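Local atomic coordinates of beta-galactosidase/beta-glucuronidase (Faecalibacterium prausnitzii L2-6, PDB entry 6MVF), a protein that binds flavin mononucleotide and, as a family 2 glycoside hydrolase, probably cleaves beta-glucuronides. Residues 170-184 and 198-212. Residues are numbered along the deposited sequence; the frame is centred on the assembly and turned at random.
With FMN (flavin mononucleotide), chain G.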
ATOM      1  N   ASN A 170      24.192   4.294  25.526  1.00 36.08           N
ATOM      2  CA  ASN A 170      24.987   5.325  26.190  1.00 36.30           C
ATOM      3  C   ASN A 170      25.935   6.013  25.210  1.00 28.32           C
ATOM      4  O   ASN A 170      26.089   7.235  25.244  1.00 28.01           O
ATOM      5  CB  ASN A 170      25.752   4.720  27.370  1.00 28.66           C
ATOM      6  CG  ASN A 170      26.523   5.762  28.152  1.00 33.06           C
ATOM      7  OD1 ASN A 170      25.933   6.680  28.728  1.00 40.64           O
ATOM      8  ND2 ASN A 170      27.845   5.636  28.168  1.00 25.02           N
ATOM      9  N   ALA A 171      26.587   5.249  24.347  1.00 30.14           N
ATOM     10  CA  ALA A 171      27.355   5.811  23.245  1.00 31.69           C
ATOM     11  C   ALA A 171      26.435   5.911  22.031  1.00 33.57           C
ATOM     12  O   ALA A 171      25.839   4.912  21.614  1.00 30.19           O
ATOM     13  CB  ALA A 171      28.585   4.956  22.939  1.00 26.80           C
ATOM     14  N   HIS A 172      26.322   7.115  21.472  1.00 28.60           N
ATOM     15  CA  HIS A 172      25.346   7.432  20.440  1.00 31.48           C
ATOM     16  C   HIS A 172      25.747   8.751  19.796  1.00 31.80           C
ATOM     17  O   HIS A 172      26.395   9.588  20.424  1.00 32.68           O
ATOM     18  CB  HIS A 172      23.922   7.536  21.015  1.00 24.94           C
ATOM     19  CG  HIS A 172      23.729   8.678  21.969  1.00 28.44           C
ATOM     20  ND1 HIS A 172      23.815   8.532  23.339  1.00 31.29           N
ATOM     21  CD2 HIS A 172      23.439   9.984  21.752  1.00 29.26           C
ATOM     22  CE1 HIS A 172      23.593   9.698  23.922  1.00 31.22           C
ATOM     23  NE2 HIS A 172      23.354  10.595  22.980  1.00 25.61           N
ATOM     24  N   PHE A 173      25.322   8.938  18.546  1.00 30.59           N
ATOM     25  CA  PHE A 173      25.543  10.203  17.856  1.00 31.27           C
ATOM     26  C   PHE A 173      24.810  11.355  18.548  1.00 34.88           C
ATOM     27  O   PHE A 173      23.673  11.206  19.023  1.00 32.47           O
ATOM     28  CB  PHE A 173      25.097  10.103  16.394  1.00 27.01           C
ATOM     29  CG  PHE A 173      25.880   9.115  15.570  1.00 29.01           C
ATOM     30  CD1 PHE A 173      27.182   9.409  15.158  1.00 27.54           C
ATOM     31  CD2 PHE A 173      25.294   7.911  15.160  1.00 31.78           C
ATOM     32  CE1 PHE A 173      27.902   8.515  14.397  1.00 27.05           C
ATOM     33  CE2 PHE A 173      26.000   7.011  14.378  1.00 29.07           C
ATOM     34  CZ  PHE A 173      27.310   7.309  13.998  1.00 31.16           C
ATOM     35  N   ASP A 174      25.455  12.528  18.534  1.00 37.09           N
ATOM     36  CA  ASP A 174      25.071  13.674  19.354  1.00 34.84           C
ATOM     37  C   ASP A 174      23.644  14.118  19.069  1.00 36.20           C
ATOM     38  O   ASP A 174      23.289  14.414  17.923  1.00 31.14           O
ATOM     39  CB  ASP A 174      26.051  14.828  19.105  1.00 39.37           C
ATOM     40  CG  ASP A 174      26.007  15.911  20.196  1.00 42.23           C
ATOM     41  OD1 ASP A 174      25.099  15.890  21.052  1.00 49.22           O
ATOM     42  OD2 ASP A 174      26.896  16.790  20.205  1.00 50.69           O
ATOM     43  N   LEU A 175      22.843  14.186  20.137  1.00 35.94           N
ATOM     44  CA  LEU A 175      21.461  14.639  20.108  1.00 34.15           C
ATOM     45  C   LEU A 175      21.288  15.990  20.783  1.00 39.63           C
ATOM     46  O   LEU A 175      20.174  16.543  20.786  1.00 35.32           O
ATOM     47  CB  LEU A 175      20.563  13.603  20.798  1.00 29.47           C
ATOM     48  CG  LEU A 175      20.328  12.300  20.033  1.00 37.11           C
ATOM     49  CD1 LEU A 175      20.157  11.077  20.949  1.00 29.70           C
ATOM     50  CD2 LEU A 175      19.104  12.497  19.175  1.00 32.40           C
ATOM     51  N   ASP A 176      22.368  16.537  21.345  1.00 40.66           N
ATOM     52  CA  ASP A 176      22.315  17.647  22.294  1.00 43.33           C
ATOM     53  C   ASP A 176      22.763  18.971  21.717  1.00 32.64           C
ATOM     54  O   ASP A 176      22.759  19.963  22.440  1.00 41.94           O
ATOM     55  CB  ASP A 176      23.180  17.343  23.527  1.00 28.16           C
ATOM     56  CG  ASP A 176      22.490  16.427  24.497  1.00 42.14           C
ATOM     57  OD1 ASP A 176      21.308  16.697  24.820  1.00 47.00           O
ATOM     58  OD2 ASP A 176      23.116  15.433  24.922  1.00 45.51           O
ATOM     59  N   TYR A 177      23.160  19.019  20.457  1.00 37.54           N
ATOM     60  CA  TYR A 177      23.765  20.219  19.892  1.00 38.59           C
ATOM     61  C   TYR A 177      22.774  20.908  18.940  1.00 35.97           C
ATOM     62  O   TYR A 177      22.689  20.587  17.753  1.00 32.15           O
ATOM     63  CB  TYR A 177      25.081  19.872  19.213  1.00 34.62           C
ATOM     64  CG  TYR A 177      25.863  21.107  18.863  1.00 41.55           C
ATOM     65  CD1 TYR A 177      26.538  21.833  19.839  1.00 41.68           C
ATOM     66  CD2 TYR A 177      25.887  21.577  17.569  1.00 40.71           C
ATOM     67  CE1 TYR A 177      27.231  22.976  19.506  1.00 47.54           C
ATOM     68  CE2 TYR A 177      26.574  22.708  17.236  1.00 42.68           C
ATOM     69  CZ  TYR A 177      27.239  23.401  18.198  1.00 45.99           C
ATOM     70  OH  TYR A 177      27.906  24.524  17.817  1.00 52.19           O
ATOM     71  N   TYR A 178      22.018  21.862  19.488  1.00 34.59           N
ATOM     72  CA  TYR A 178      21.139  22.739  18.712  1.00 28.31           C
ATOM     73  C   TYR A 178      20.186  21.961  17.825  1.00 26.29           C
ATOM     74  O   TYR A 178      19.874  22.384  16.714  1.00 28.66           O
ATOM     75  CB  TYR A 178      21.941  23.714  17.868  1.00 35.16           C
ATOM     76  CG  TYR A 178      22.690  24.750  18.659  1.00 40.65           C
ATOM     77  CD1 TYR A 178      23.995  24.518  19.084  1.00 38.99           C
ATOM     78  CD2 TYR A 178      22.102  25.974  18.968  1.00 38.91           C
ATOM     79  CE1 TYR A 178      24.692  25.470  19.798  1.00 43.44           C
ATOM     80  CE2 TYR A 178      22.793  26.932  19.685  1.00 42.65           C
ATOM     81  CZ  TYR A 178      24.087  26.676  20.093  1.00 47.12           C
ATOM     82  OH  TYR A 178      24.779  27.627  20.805  1.00 54.50           O
ATOM     83  N   GLY A 179      19.715  20.818  18.327  1.00 31.86           N
ATOM     84  CA  GLY A 179      18.739  20.011  17.606  1.00 27.90           C
ATOM     85  C   GLY A 179      19.220  19.533  16.255  1.00 30.67           C
ATOM     86  O   GLY A 179      18.404  19.320  15.350  1.00 28.31           O
ATOM     87  N   GLY A 180      20.532  19.374  16.090  1.00 31.77           N
ATOM     88  CA  GLY A 180      21.113  18.964  14.836  1.00 29.78           C
ATOM     89  C   GLY A 180      21.042  17.469  14.640  1.00 34.83           C
ATOM     90  O   GLY A 180      20.645  16.693  15.528  1.00 30.61           O
ATOM     91  N   PRO A 181      21.414  17.031  13.437  1.00 36.51           N
ATOM     92  CA  PRO A 181      21.293  15.602  13.105  1.00 31.06           C
ATOM     93  C   PRO A 181      22.441  14.741  13.622  1.00 36.23           C
ATOM     94  O   PRO A 181      22.315  13.504  13.628  1.00 37.75           O
ATOM     95  CB  PRO A 181      21.253  15.611  11.572  1.00 25.05           C
ATOM     96  CG  PRO A 181      22.065  16.840  11.190  1.00 28.82           C
ATOM     97  CD  PRO A 181      21.831  17.859  12.288  1.00 27.82           C
ATOM     98  N   GLY A 182      23.544  15.344  14.061  1.00 31.84           N
ATOM     99  CA  GLY A 182      24.713  14.589  14.466  1.00 30.76           C
ATOM    100  C   GLY A 182      25.721  14.347  13.365  1.00 28.87           C
ATOM    101  O   GLY A 182      26.742  13.699  13.613  1.00 26.99           O
ATOM    102  N   ILE A 183      25.474  14.849  12.160  1.00 34.92           N
ATOM    103  CA  ILE A 183      26.381  14.640  11.036  1.00 31.31           C
ATOM    104  C   ILE A 183      26.278  15.843  10.104  1.00 28.99           C
ATOM    105  O   ILE A 183      25.189  16.380   9.874  1.00 23.32           O
ATOM    106  CB  ILE A 183      26.063  13.301  10.329  1.00 28.03           C
ATOM    107  CG1 ILE A 183      27.130  12.947   9.301  1.00 31.94           C
ATOM    108  CG2 ILE A 183      24.689  13.331   9.692  1.00 27.44           C
ATOM    109  CD1 ILE A 183      27.016  11.528   8.805  1.00 25.68           C
ATOM    110  N   MET A 184      27.425  16.305   9.617  1.00 28.22           N
ATOM    111  CA  MET A 184      27.471  17.339   8.597  1.00 31.08           C
ATOM    112  C   MET A 184      28.231  16.830   7.372  1.00 29.84           C
ATOM    113  O   MET A 184      29.226  16.099   7.488  1.00 25.96           O
ATOM    114  CB  MET A 184      28.084  18.629   9.140  1.00 30.22           C
ATOM    115  CG  MET A 184      29.522  18.518   9.543  1.00 40.80           C
ATOM    116  SD  MET A 184      30.087  20.078  10.236  1.00 48.59           S
ATOM    117  CE  MET A 184      29.932  21.198   8.834  1.00 39.86           C
ATOM    118  N   GLU A 198      33.156  15.717   2.235  1.00 27.55           N
ATOM    119  CA  GLU A 198      33.761  15.936   3.534  1.00 26.82           C
ATOM    120  C   GLU A 198      32.671  15.728   4.560  1.00 26.24           C
ATOM    121  O   GLU A 198      31.631  16.386   4.505  1.00 32.15           O
ATOM    122  CB  GLU A 198      34.355  17.333   3.641  1.00 30.71           C
ATOM    123  CG  GLU A 198      35.374  17.622   2.564  1.00 41.94           C
ATOM    124  CD  GLU A 198      35.741  19.099   2.497  1.00 60.42           C
ATOM    125  OE1 GLU A 198      36.483  19.559   3.401  1.00 66.37           O
ATOM    126  OE2 GLU A 198      35.273  19.800   1.559  1.00 50.14           O
ATOM    127  N   ILE A 199      32.896  14.800   5.471  1.00 24.84           N
ATOM    128  CA  ILE A 199      31.911  14.388   6.456  1.00 28.96           C
ATOM    129  C   ILE A 199      32.506  14.561   7.847  1.00 28.61           C
ATOM    130  O   ILE A 199      33.682  14.239   8.075  1.00 36.57           O
ATOM    131  CB  ILE A 199      31.503  12.917   6.218  1.00 33.41           C
ATOM    132  CG1 ILE A 199      30.973  12.745   4.799  1.00 24.40           C
ATOM    133  CG2 ILE A 199      30.486  12.441   7.260  1.00 29.47           C
ATOM    134  CD1 ILE A 199      31.035  11.313   4.354  1.00 31.92           C
ATOM    135  N   LYS A 200      31.700  15.069   8.770  1.00 23.84           N
ATOM    136  CA  LYS A 200      32.017  14.980  10.188  1.00 32.05           C
ATOM    137  C   LYS A 200      30.768  14.561  10.949  1.00 30.46           C
ATOM    138  O   LYS A 200      29.685  15.108  10.724  1.00 34.66           O
ATOM    139  CB  LYS A 200      32.562  16.307  10.732  1.00 31.23           C
ATOM    140  CG  LYS A 200      33.111  16.214  12.172  1.00 35.45           C
ATOM    141  CD  LYS A 200      34.371  17.079  12.333  1.00 41.16           C
ATOM    142  CE  LYS A 200      34.740  17.359  13.795  1.00 39.69           C
ATOM    143  NZ  LYS A 200      34.568  18.820  14.132  1.00 57.08           N
ATOM    144  N   SER A 201      30.912  13.581  11.826  1.00 26.76           N
ATOM    145  CA  SER A 201      29.851  13.209  12.750  1.00 31.68           C
ATOM    146  C   SER A 201      30.340  13.443  14.176  1.00 36.13           C
ATOM    147  O   SER A 201      31.526  13.684  14.420  1.00 36.17           O
ATOM    148  CB  SER A 201      29.414  11.755  12.551  1.00 28.83           C
ATOM    149  OG  SER A 201      30.486  10.855  12.788  1.00 31.26           O
ATOM    150  N   PHE A 202      29.415  13.376  15.127  1.00 31.97           N
ATOM    151  CA  PHE A 202      29.697  13.781  16.500  1.00 32.73           C
ATOM    152  C   PHE A 202      29.136  12.735  17.442  1.00 39.94           C
ATOM    153  O   PHE A 202      27.930  12.479  17.442  1.00 38.65           O
ATOM    154  CB  PHE A 202      29.107  15.159  16.790  1.00 32.84           C
ATOM    155  CG  PHE A 202      29.575  16.207  15.831  1.00 37.84           C
ATOM    156  CD1 PHE A 202      30.773  16.872  16.043  1.00 37.68           C
ATOM    157  CD2 PHE A 202      28.839  16.504  14.694  1.00 36.80           C
ATOM    158  CE1 PHE A 202      31.225  17.823  15.149  1.00 36.81           C
ATOM    159  CE2 PHE A 202      29.277  17.462  13.799  1.00 40.51           C
ATOM    160  CZ  PHE A 202      30.475  18.120  14.027  1.00 42.51           C
ATOM    161  N   VAL A 203      30.008  12.137  18.246  1.00 39.69           N
ATOM    162  CA  VAL A 203      29.644  11.013  19.093  1.00 33.45           C
ATOM    163  C   VAL A 203      29.673  11.465  20.549  1.00 35.90           C
ATOM    164  O   VAL A 203      30.680  12.003  21.025  1.00 34.31           O
ATOM    165  CB  VAL A 203      30.570   9.813  18.854  1.00 31.19           C
ATOM    166  CG1 VAL A 203      30.063   8.588  19.625  1.00 31.17           C
ATOM    167  CG2 VAL A 203      30.671   9.523  17.342  1.00 26.28           C
ATOM    168  N   THR A 204      28.551  11.266  21.238  1.00 33.10           N
ATOM    169  CA  THR A 204      28.465  11.411  22.683  1.00 30.14           C
ATOM    170  C   THR A 204      29.004  10.145  23.330  1.00 31.11           C
ATOM    171  O   THR A 204      28.604   9.034  22.967  1.00 33.34           O
ATOM    172  CB  THR A 204      27.008  11.653  23.113  1.00 37.75           C
ATOM    173  OG1 THR A 204      26.513  12.850  22.499  1.00 34.16           O
ATOM    174  CG2 THR A 204      26.868  11.753  24.646  1.00 27.69           C
ATOM    175  N   ASN A 205      29.907  10.316  24.279  1.00 36.12           N
ATOM    176  CA  ASN A 205      30.629   9.234  24.942  1.00 31.28           C
ATOM    177  C   ASN A 205      31.390   8.327  23.985  1.00 30.39           C
ATOM    178  O   ASN A 205      31.232   7.102  24.051  1.00 31.77           O
ATOM    179  CB  ASN A 205      29.663   8.397  25.774  1.00 31.45           C
ATOM    180  CG  ASN A 205      28.996   9.203  26.842  1.00 35.51           C
ATOM    181  OD1 ASN A 205      29.658   9.962  27.563  1.00 40.11           O
ATOM    182  ND2 ASN A 205      27.676   9.074  26.945  1.00 30.85           N
ATOM    183  N   PRO A 206      32.245   8.862  23.119  1.00 32.44           N
ATOM    184  CA  PRO A 206      33.109   7.989  22.318  1.00 29.52           C
ATOM    185  C   PRO A 206      34.068   7.237  23.218  1.00 30.73           C
ATOM    186  O   PRO A 206      34.173   7.496  24.414  1.00 42.19           O
ATOM    187  CB  PRO A 206      33.858   8.959  21.401  1.00 30.78           C
ATOM    188  CG  PRO A 206      33.929  10.207  22.199  1.00 30.41           C
ATOM    189  CD  PRO A 206      32.642  10.279  22.992  1.00 28.21           C
ATOM    190  N   ASP A 207      34.814   6.323  22.606  1.00 36.13           N
ATOM    191  CA  ASP A 207      35.684   5.394  23.320  1.00 39.21           C
ATOM    192  C   ASP A 207      36.451   4.567  22.282  1.00 38.19           C
ATOM    193  O   ASP A 207      35.981   4.408  21.154  1.00 37.80           O
ATOM    194  CB  ASP A 207      34.829   4.541  24.271  1.00 42.07           C
ATOM    195  CG  ASP A 207      35.437   3.195  24.583  1.00 52.18           C
ATOM    196  OD1 ASP A 207      36.444   3.154  25.338  1.00 65.91           O
ATOM    197  OD2 ASP A 207      34.893   2.170  24.091  1.00 50.50           O
ATOM    198  N   ASP A 208      37.634   4.053  22.624  1.00 38.01           N
ATOM    199  CA  ASP A 208      38.463   3.367  21.634  1.00 32.44           C
ATOM    200  C   ASP A 208      37.803   2.122  21.040  1.00 37.39           C
ATOM    201  O   ASP A 208      38.177   1.705  19.938  1.00 36.78           O
ATOM    202  CB  ASP A 208      39.816   2.998  22.248  1.00 39.94           C
ATOM    203  CG  ASP A 208      40.719   4.214  22.448  1.00 52.42           C
ATOM    204  OD1 ASP A 208      40.454   5.267  21.821  1.00 54.97           O
ATOM    205  OD2 ASP A 208      41.694   4.120  23.224  1.00 55.83           O
ATOM    206  N   SER A 209      36.820   1.531  21.719  1.00 37.30           N
ATOM    207  CA  SER A 209      36.134   0.361  21.176  1.00 31.84           C
ATOM    208  C   SER A 209      35.064   0.713  20.147  1.00 37.11           C
ATOM    209  O   SER A 209      34.503  -0.201  19.527  1.00 29.95           O
ATOM    210  CB  SER A 209      35.502  -0.460  22.305  1.00 28.13           C
ATOM    211  OG  SER A 209      34.430   0.224  22.941  1.00 32.15           O
ATOM    212  N   PHE A 210      34.760   1.998  19.953  1.00 33.13           N
ATOM    213  CA  PHE A 210      33.764   2.422  18.980  1.00 32.74           C
ATOM    214  C   PHE A 210      34.433   3.011  17.737  1.00 35.15           C
ATOM    215  O   PHE A 210      35.378   3.795  17.838  1.00 36.48           O
ATOM    216  CB  PHE A 210      32.814   3.439  19.604  1.00 25.97           C
ATOM    217  CG  PHE A 210      31.884   2.852  20.630  1.00 31.15           C
ATOM    218  CD1 PHE A 210      30.823   2.028  20.238  1.00 30.00           C
ATOM    219  CD2 PHE A 210      32.048   3.137  21.976  1.00 29.67           C
ATOM    220  CE1 PHE A 210      29.954   1.484  21.172  1.00 30.50           C
ATOM    221  CE2 PHE A 210      31.184   2.595  22.926  1.00 35.33           C
ATOM    222  CZ  PHE A 210      30.133   1.764  22.525  1.00 32.30           C
ATOM    223  N   THR A 211      33.956   2.612  16.562  1.00 33.59           N
ATOM    224  CA  THR A 211      34.320   3.250  15.304  1.00 32.51           C
ATOM    225  C   THR A 211      33.081   3.860  14.648  1.00 26.45           C
ATOM    226  O   THR A 211      31.941   3.572  15.013  1.00 29.65           O
ATOM    227  CB  THR A 211      34.972   2.254  14.330  1.00 34.27           C
ATOM    228  OG1 THR A 211      34.154   1.087  14.235  1.00 37.47           O
ATOM    229  CG2 THR A 211      36.368   1.865  14.761  1.00 18.54           C
ATOM    230  N   VAL A 212      33.310   4.711  13.659  1.00 24.86           N
ATOM    231  CA  VAL A 212      32.251   5.222  12.803  1.00 22.72           C
ATOM    232  C   VAL A 212      32.504   4.719  11.380  1.00 27.56           C
ATOM    233  O   VAL A 212      33.530   5.042  10.767  1.00 24.73           O
ATOM    234  CB  VAL A 212      32.171   6.755  12.852  1.00 32.52           C
ATOM    235  CG1 VAL A 212      31.151   7.265  11.830  1.00 30.47           C
ATOM    236  CG2 VAL A 212      31.799   7.224  14.260  1.00 28.09           C
TER
HETATM  237  N1  FMN G 801      29.326  19.941  17.576  1.00 47.93           N
HETATM  238  C2  FMN G 801      28.768  18.962  18.291  1.00 55.69           C
HETATM  239  O2  FMN G 801      29.216  18.637  19.392  1.00 51.89           O
HETATM  240  N3  FMN G 801      27.706  18.300  17.887  1.00 54.37           N
HETATM  241  C4  FMN G 801      27.122  18.527  16.752  1.00 46.26           C
HETATM  242  O4  FMN G 801      26.137  17.908  16.384  1.00 47.31           O
HETATM  243  C4A FMN G 801      27.673  19.547  15.928  1.00 44.32           C
HETATM  244  N5  FMN G 801      27.080  19.788  14.794  1.00 50.25           N
HETATM  245  C5A FMN G 801      27.533  20.720  13.981  1.00 56.99           C
HETATM  246  C6  FMN G 801      26.887  20.941  12.792  1.00 50.97           C
HETATM  247  C7  FMN G 801      27.339  21.885  11.941  1.00 52.24           C
HETATM  248  C7M FMN G 801      26.632  22.119  10.663  1.00 47.16           C
HETATM  249  C8  FMN G 801      28.503  22.682  12.305  1.00 58.17           C
HETATM  250  C8M FMN G 801      28.995  23.738  11.381  1.00 46.27           C
HETATM  251  C9  FMN G 801      29.149  22.454  13.500  1.00 58.86           C
HETATM  252  C9A FMN G 801      28.712  21.491  14.357  1.00 54.27           C
HETATM  253  N10 FMN G 801      29.341  21.280  15.574  1.00 55.32           N
HETATM  254  C10 FMN G 801      28.832  20.277  16.397  1.00 48.11           C
HETATM  255  C1' FMN G 801      30.531  22.076  15.841  1.00 62.26           C
HETATM  256  C2' FMN G 801      30.610  23.087  16.959  1.00 64.55           C
HETATM  257  O2' FMN G 801      30.106  24.241  16.336  1.00 70.41           O
HETATM  258  C3' FMN G 801      32.030  23.425  17.358  1.00 69.11           C
HETATM  259  O3' FMN G 801      32.897  22.401  16.924  1.00 76.11           O
HETATM  260  C4' FMN G 801      32.259  23.527  18.849  1.00 75.22           C
HETATM  261  O4' FMN G 801      31.557  22.440  19.433  1.00 78.98           O
HETATM  262  C5' FMN G 801      31.848  24.866  19.465  1.00 82.10           C
HETATM  263  O5' FMN G 801      30.550  24.801  20.029  1.00 85.62           O
HETATM  264  P   FMN G 801      29.697  26.073  20.434  1.00107.55           P
HETATM  265  O1P FMN G 801      28.918  25.564  21.579  1.00 84.07           O
HETATM  266  O2P FMN G 801      30.708  27.137  20.746  1.00 94.00           O
HETATM  267  O3P FMN G 801      28.845  26.496  19.285  1.00 94.16           O
HETATM  268  O   HOH W   1      23.807  13.402  22.652  1.00 34.17           O
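Asp174 and Phe202 meet beside the pyrimidine end of the flavin, the carboxylate at its N3 edge and the phenyl ring on its face: Asp174 N donates to Phe202 O at 2.7 Å, while Asp174 OD2 accepts FMN N3-H at 2.9 Å. Phe202 can be followed outward along the isoalloxazine. CB touches CB of Asp174 and FMN N3; with CG anti to the carbonyl carbon and beside the backbone N (chi1 -56°), the ring is laid along the flavin, CG on N3 and C4. CD2 continues over C4 and O4, CD1 over C2 and N1, CE1 faces C10, CE2 reaches N5 at 3.4 Å, and CZ ends over C10 and C4A, with Met184 SD at the ring edge, 4.3 Å from CZ. The sulfur itself turns to the dimethylbenzene end, near C7 and C8.

These residues hang on the strands of the immunoglobulin-like beta-sandwich domain of family 2 hydrolases. Strand 195-204 pairs antiparallel with 183-189 in a hairpin, where Met184 and Lys200 exchange two backbone bonds, and farther along with the short strand 172-173. Between these pairings, the chain from Asp174 to Gly182 loops out around the flavin, both ends tied to the backbone of Phe202, and makes a type I' turn from Tyr177 to Gly180. From there Tyr177 spreads over the flavin face opposite Phe202, and its OH accepts from FMN O2' and donates to phosphate O3P at 2.6 Å. Replacing Tyr177 with alanine is likely to leave that flavin face without its aromatic cover and the ribityl hydroxyl and phosphate without their shared partner.

Next to Asp174, Thr204 CB sits over one face of the His172 imidazole, whose ND1 is turned to Pro169 O. A water accepts from Thr204 OG1 and Leu175 N, and is hydrogen-bonded to His172 NE2 at 2.9 Å. Asp174 OD1 accepts the Asp176 amide in an Asx turn. At the outer end Asn205 ND2 donates almost straight (175°) to Asn170 O, and Ala171 CB lies over the Phe210 ring.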